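Local coordinates for protein beta-mannosidase (Trichoderma harzianum, PDB 4CVU) that probably hydrolyses terminal beta-linked mannose residues from the non-reducing ends of oligosaccharides, as a fungal beta-mannosidase of glycoside hydrolase family 2, at residues T890-N902 and E913-W927. Residues are numbered along the deposited sequence; the frame is centred on the assembly and turned at random.
Sequences THPAGVLGFFDDN and EVGFTLQQDTTGGKW
Leu896 N bonds to Gln920 O at 2.9 Å, within an antiparallel pairing of strand 895-899, an outermost strand of its four-stranded sheet, with strand 911-921. The same pair belongs to a classic beta bulge: Gln919 and Gln920 both face Leu896, whose O accepts from Gln919 N and, weakly, from Gln920 N. Beyond the bulge, Thr917 N bonds to Phe898 O. At the ends of the ladder side chains join in. Gly894 O takes two donors, Thr922 N nearly head-on and Thr922 OG1 on an in-plane lone pair (2.7 Å). Asp900 OD2 accepts from Gly915 N, met from above the carboxylate plane, while Asp900 N donates to Gly915 O; two waters tie the same carboxylate to Glu913 O.

Aromatic packing centres on Phe916. With CG anti to the backbone N (chi1 -171°), its ring lies over the Gly897-Phe898 peptide, CZ 3.4 Å from Gly897 C. One ring edge drives CD1 over the centre of the Phe899 face, a T-shaped pair with planes at 70°, and CZ approaches the His891 face in an offset version. Val895 CG2 sits over the five-membered ring of Trp927, a CH-pi contact at 4.1 Å. On the other face, Thr917 CB sits over the Phe898 ring, offset toward its rim, a CH-pi contact; Phe898 also stacks with Trp726. The bulge residue Gln919 bonds through NE2 to Asp409 OD2.

Gly897 has no side chain, and the Phe916 ring lies directly against its backbone. Aromatic packing thus ties together two edge strands of the Ig-fold domain, while Phe898 and Gln919 meet helix 401-413.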
loop_
_atom_site.group_PDB
_atom_site.type_symbol
_atom_site.label_atom_id
_atom_site.label_comp_id
_atom_site.label_asym_id
_atom_site.label_seq_id
_atom_site.Cartn_x
_atom_site.Cartn_y
_atom_site.Cartn_z
ATOM N N THR A 890 17.119 11.780 9.762
ATOM C CA THR A 890 15.914 11.095 9.517
ATOM C C THR A 890 16.216 9.655 9.865
ATOM O O THR A 890 17.091 9.114 9.242
ATOM C CB THR A 890 15.507 11.139 8.006
ATOM O OG1 THR A 890 15.356 12.492 7.575
ATOM C CG2 THR A 890 14.186 10.384 7.811
ATOM N N HIS A 891 15.533 9.094 10.870
ATOM C CA HIS A 891 15.615 7.641 11.171
ATOM C C HIS A 891 14.711 6.848 10.220
ATOM O O HIS A 891 13.717 7.362 9.744
ATOM C CB HIS A 891 15.271 7.400 12.651
ATOM C CG HIS A 891 13.819 7.517 12.985
ATOM N ND1 HIS A 891 12.947 6.460 12.849
ATOM C CD2 HIS A 891 13.097 8.541 13.489
ATOM C CE1 HIS A 891 11.745 6.833 13.241
ATOM N NE2 HIS A 891 11.812 8.099 13.623
ATOM N N PRO A 892 15.057 5.577 9.934
ATOM C CA PRO A 892 14.278 4.818 8.991
ATOM C C PRO A 892 12.984 4.283 9.581
ATOM O O PRO A 892 12.736 4.402 10.782
ATOM C CB PRO A 892 15.202 3.636 8.657
ATOM C CG PRO A 892 15.933 3.403 9.918
ATOM C CD PRO A 892 16.197 4.806 10.435
ATOM N N ALA A 893 12.202 3.680 8.711
ATOM C CA ALA A 893 10.959 3.005 9.049
ATOM C C ALA A 893 11.033 1.946 10.143
ATOM O O ALA A 893 10.098 1.791 10.907
ATOM C CB ALA A 893 10.322 2.370 7.789
ATOM N N GLY A 894 12.072 1.154 10.221
ATOM C CA GLY A 894 11.954 -0.001 11.188
ATOM C C GLY A 894 12.162 0.296 12.686
ATOM O O GLY A 894 12.214 -0.633 13.519
ATOM N N VAL A 895 12.222 1.572 13.058
ATOM C CA VAL A 895 12.602 1.940 14.407
ATOM C C VAL A 895 11.720 3.076 14.932
ATOM O O VAL A 895 11.273 3.920 14.142
ATOM C CB VAL A 895 14.126 2.316 14.432
ATOM C CG1 VAL A 895 14.392 3.638 13.759
ATOM C CG2 VAL A 895 14.620 2.382 15.846
ATOM N N LEU A 896 11.423 3.052 16.253
ATOM C CA LEU A 896 10.689 4.130 16.912
ATOM C C LEU A 896 11.565 4.861 17.937
ATOM O O LEU A 896 12.328 4.223 18.635
ATOM C CB LEU A 896 9.448 3.545 17.575
ATOM C CG LEU A 896 8.456 2.867 16.612
ATOM C CD1 LEU A 896 7.391 2.101 17.381
ATOM C CD2 LEU A 896 7.832 3.918 15.716
ATOM N N GLY A 897 11.453 6.189 18.015
ATOM C CA GLY A 897 12.229 6.975 18.927
ATOM C C GLY A 897 12.408 8.402 18.490
ATOM O O GLY A 897 11.644 8.902 17.680
ATOM N N PHE A 898 13.438 9.053 19.009
ATOM C CA PHE A 898 13.730 10.427 18.660
ATOM C C PHE A 898 15.184 10.768 19.023
ATOM O O PHE A 898 15.744 10.209 19.963
ATOM C CB PHE A 898 12.730 11.382 19.317
ATOM C CG PHE A 898 12.516 11.134 20.794
ATOM C CD1 PHE A 898 13.395 11.677 21.736
ATOM C CD2 PHE A 898 11.456 10.357 21.243
ATOM C CE1 PHE A 898 13.217 11.455 23.103
ATOM C CE2 PHE A 898 11.264 10.123 22.605
ATOM C CZ PHE A 898 12.164 10.664 23.537
ATOM N N PHE A 899 15.754 11.700 18.279
ATOM C CA PHE A 899 17.115 12.192 18.500
ATOM C C PHE A 899 17.109 13.234 19.637
ATOM O O PHE A 899 16.081 13.874 19.904
ATOM C CB PHE A 899 17.660 12.823 17.219
ATOM C CG PHE A 899 17.810 11.853 16.078
ATOM C CD1 PHE A 899 18.972 11.074 15.951
ATOM C CD2 PHE A 899 16.808 11.721 15.112
ATOM C CE1 PHE A 899 19.115 10.155 14.913
ATOM C CE2 PHE A 899 16.943 10.803 14.078
ATOM C CZ PHE A 899 18.110 10.031 13.971
ATOM N N ASP A 900 18.276 13.446 20.256
ATOM C CA ASP A 900 18.361 14.412 21.367
ATOM C C ASP A 900 18.418 15.839 20.864
ATOM O O ASP A 900 18.329 16.785 21.633
ATOM C CB ASP A 900 19.524 14.100 22.315
ATOM C CG ASP A 900 20.887 14.363 21.708
ATOM O OD1 ASP A 900 21.020 15.219 20.805
ATOM O OD2 ASP A 900 21.870 13.733 22.182
ATOM N N ASP A 901 18.570 15.983 19.549
ATOM C CA ASP A 901 18.454 17.278 18.905
ATOM C C ASP A 901 18.244 17.063 17.409
ATOM O O ASP A 901 18.585 16.008 16.884
ATOM C CB ASP A 901 19.720 18.114 19.106
ATOM C CG ASP A 901 19.456 19.606 18.940
ATOM O OD1 ASP A 901 18.272 20.006 18.948
ATOM O OD2 ASP A 901 20.422 20.369 18.774
ATOM N N ASN A 902 17.643 18.045 16.758
ATOM C CA ASN A 902 17.421 17.988 15.326
ATOM C C ASN A 902 17.037 19.378 14.839
ATOM O O ASN A 902 16.683 20.228 15.660
ATOM C CB ASN A 902 16.331 16.952 14.982
ATOM C CG ASN A 902 16.675 16.124 13.774
ATOM O OD1 ASN A 902 17.568 16.476 13.015
ATOM N ND2 ASN A 902 15.975 15.014 13.585
ATOM N N GLU A 913 27.551 15.908 18.462
ATOM C CA GLU A 913 27.129 14.570 18.767
ATOM C C GLU A 913 25.622 14.569 19.035
ATOM O O GLU A 913 25.090 15.458 19.717
ATOM C CB GLU A 913 27.839 14.071 19.998
ATOM C CG GLU A 913 29.349 14.027 19.849
ATOM C CD GLU A 913 29.998 13.496 21.100
ATOM O OE1 GLU A 913 29.217 13.266 22.051
ATOM O OE2 GLU A 913 31.269 13.320 21.132
ATOM N N VAL A 914 24.940 13.574 18.481
ATOM C CA VAL A 914 23.482 13.450 18.653
ATOM C C VAL A 914 23.167 12.009 18.988
ATOM O O VAL A 914 23.457 11.126 18.205
ATOM C CB VAL A 914 22.743 13.861 17.358
ATOM C CG1 VAL A 914 21.249 13.729 17.536
ATOM C CG2 VAL A 914 23.083 15.303 16.948
ATOM N N GLY A 915 22.606 11.775 20.172
ATOM C CA GLY A 915 22.088 10.446 20.549
ATOM C C GLY A 915 20.625 10.260 20.148
ATOM O O GLY A 915 19.972 11.198 19.699
ATOM N N PHE A 916 20.129 9.040 20.326
ATOM C CA PHE A 916 18.780 8.645 19.953
ATOM C C PHE A 916 18.214 7.800 21.082
ATOM O O PHE A 916 18.861 6.858 21.547
ATOM C CB PHE A 916 18.825 7.813 18.652
ATOM C CG PHE A 916 17.470 7.517 18.031
ATOM C CD1 PHE A 916 16.883 8.415 17.152
ATOM C CD2 PHE A 916 16.823 6.323 18.270
ATOM C CE1 PHE A 916 15.651 8.146 16.553
ATOM C CE2 PHE A 916 15.605 6.029 17.661
ATOM C CZ PHE A 916 15.011 6.954 16.813
ATOM N N THR A 917 17.006 8.137 21.516
ATOM C CA THR A 917 16.253 7.300 22.450
ATOM C C THR A 917 15.546 6.186 21.688
ATOM O O THR A 917 14.567 6.433 21.009
ATOM C CB THR A 917 15.258 8.173 23.203
ATOM O OG1 THR A 917 15.995 9.183 23.895
ATOM C CG2 THR A 917 14.421 7.376 24.181
ATOM N N LEU A 918 16.092 4.982 21.742
ATOM C CA LEU A 918 15.552 3.859 21.007
ATOM C C LEU A 918 14.387 3.307 21.795
ATOM O O LEU A 918 14.578 2.777 22.873
ATOM C CB LEU A 918 16.613 2.770 20.797
ATOM C CG LEU A 918 16.206 1.525 20.009
ATOM C CD1 LEU A 918 15.720 1.919 18.643
ATOM C CD2 LEU A 918 17.389 0.575 19.882
ATOM N N GLN A 919 13.177 3.435 21.263
ATOM C CA GLN A 919 11.977 2.904 21.914
ATOM C C GLN A 919 11.633 1.528 21.400
ATOM O O GLN A 919 11.205 0.677 22.167
ATOM C CB GLN A 919 10.791 3.815 21.736
ATOM C CG GLN A 919 11.020 5.170 22.334
ATOM C CD GLN A 919 9.922 6.136 22.024
ATOM O OE1 GLN A 919 9.505 6.242 20.880
ATOM N NE2 GLN A 919 9.428 6.843 23.044
ATOM N N GLN A 920 11.807 1.307 20.099
ATOM C CA GLN A 920 11.593 -0.023 19.538
ATOM C C GLN A 920 12.408 -0.201 18.284
ATOM O O GLN A 920 12.497 0.695 17.497
ATOM C CB GLN A 920 10.113 -0.217 19.175
ATOM C CG GLN A 920 9.796 -1.560 18.520
ATOM C CD GLN A 920 8.342 -1.660 18.100
ATOM O OE1 GLN A 920 7.556 -2.262 18.788
ATOM N NE2 GLN A 920 7.982 -1.019 16.990
ATOM N N ASP A 921 12.971 -1.384 18.101
ATOM C CA ASP A 921 13.762 -1.682 16.911
ATOM C C ASP A 921 13.264 -2.958 16.276
ATOM O O ASP A 921 13.155 -3.949 16.946
ATOM C CB ASP A 921 15.226 -1.858 17.301
ATOM C CG ASP A 921 16.133 -2.002 16.100
ATOM O OD1 ASP A 921 15.680 -1.750 14.968
ATOM O OD2 ASP A 921 17.302 -2.359 16.290
ATOM N N THR A 922 12.969 -2.928 14.988
ATOM C CA THR A 922 12.620 -4.144 14.240
ATOM C C THR A 922 13.751 -4.588 13.301
ATOM O O THR A 922 13.634 -5.615 12.660
ATOM C CB THR A 922 11.364 -3.932 13.368
ATOM O OG1 THR A 922 11.643 -2.978 12.350
ATOM C CG2 THR A 922 10.179 -3.457 14.212
ATOM N N THR A 923 14.825 -3.801 13.220
ATOM C CA THR A 923 15.892 -3.986 12.199
ATOM C C THR A 923 17.101 -4.727 12.727
ATOM O O THR A 923 18.125 -4.756 12.074
ATOM C CB THR A 923 16.452 -2.644 11.747
ATOM O OG1 THR A 923 17.264 -2.101 12.817
ATOM C CG2 THR A 923 15.321 -1.677 11.372
ATOM N N GLY A 924 17.008 -5.289 13.927
ATOM C CA GLY A 924 18.128 -5.982 14.575
ATOM C C GLY A 924 19.377 -5.140 14.670
ATOM O O GLY A 924 20.465 -5.642 14.497
ATOM N N GLY A 925 19.229 -3.839 14.929
ATOM C CA GLY A 925 20.377 -2.981 15.097
ATOM C C GLY A 925 20.948 -2.356 13.839
ATOM O O GLY A 925 21.813 -1.505 13.944
ATOM N N LYS A 926 20.467 -2.729 12.655
ATOM C CA LYS A 926 21.018 -2.165 11.407
ATOM C C LYS A 926 20.467 -0.792 11.042
ATOM O O LYS A 926 20.924 -0.207 10.081
ATOM C CB LYS A 926 20.766 -3.092 10.235
ATOM C CG LYS A 926 21.331 -4.492 10.441
ATOM C CD LYS A 926 21.563 -5.174 9.095
ATOM C CE LYS A 926 22.268 -6.522 9.284
ATOM N NZ LYS A 926 23.739 -6.364 9.583
ATOM N N TRP A 927 19.454 -0.326 11.752
ATOM C CA TRP A 927 18.844 0.991 11.485
ATOM C C TRP A 927 19.806 2.171 11.489
ATOM O O TRP A 927 19.538 3.211 10.849
ATOM C CB TRP A 927 17.728 1.267 12.490
ATOM C CG TRP A 927 18.201 1.419 13.918
ATOM C CD1 TRP A 927 18.419 0.414 14.838
ATOM C CD2 TRP A 927 18.530 2.641 14.575
ATOM N NE1 TRP A 927 18.852 0.944 16.028
ATOM C CE2 TRP A 927 18.935 2.310 15.894
ATOM C CE3 TRP A 927 18.509 3.992 14.184
ATOM C CZ2 TRP A 927 19.324 3.273 16.813
ATOM C CZ3 TRP A 927 18.926 4.958 15.108
ATOM C CH2 TRP A 927 19.317 4.600 16.403
HETATM O O HOH W 1 9.564 -0.215 14.583
HETATM O O HOH W 2 17.108 11.258 22.532
HETATM O O HOH W 3 24.364 14.156 22.330
HETATM O O HOH W 4 23.076 17.321 20.354
#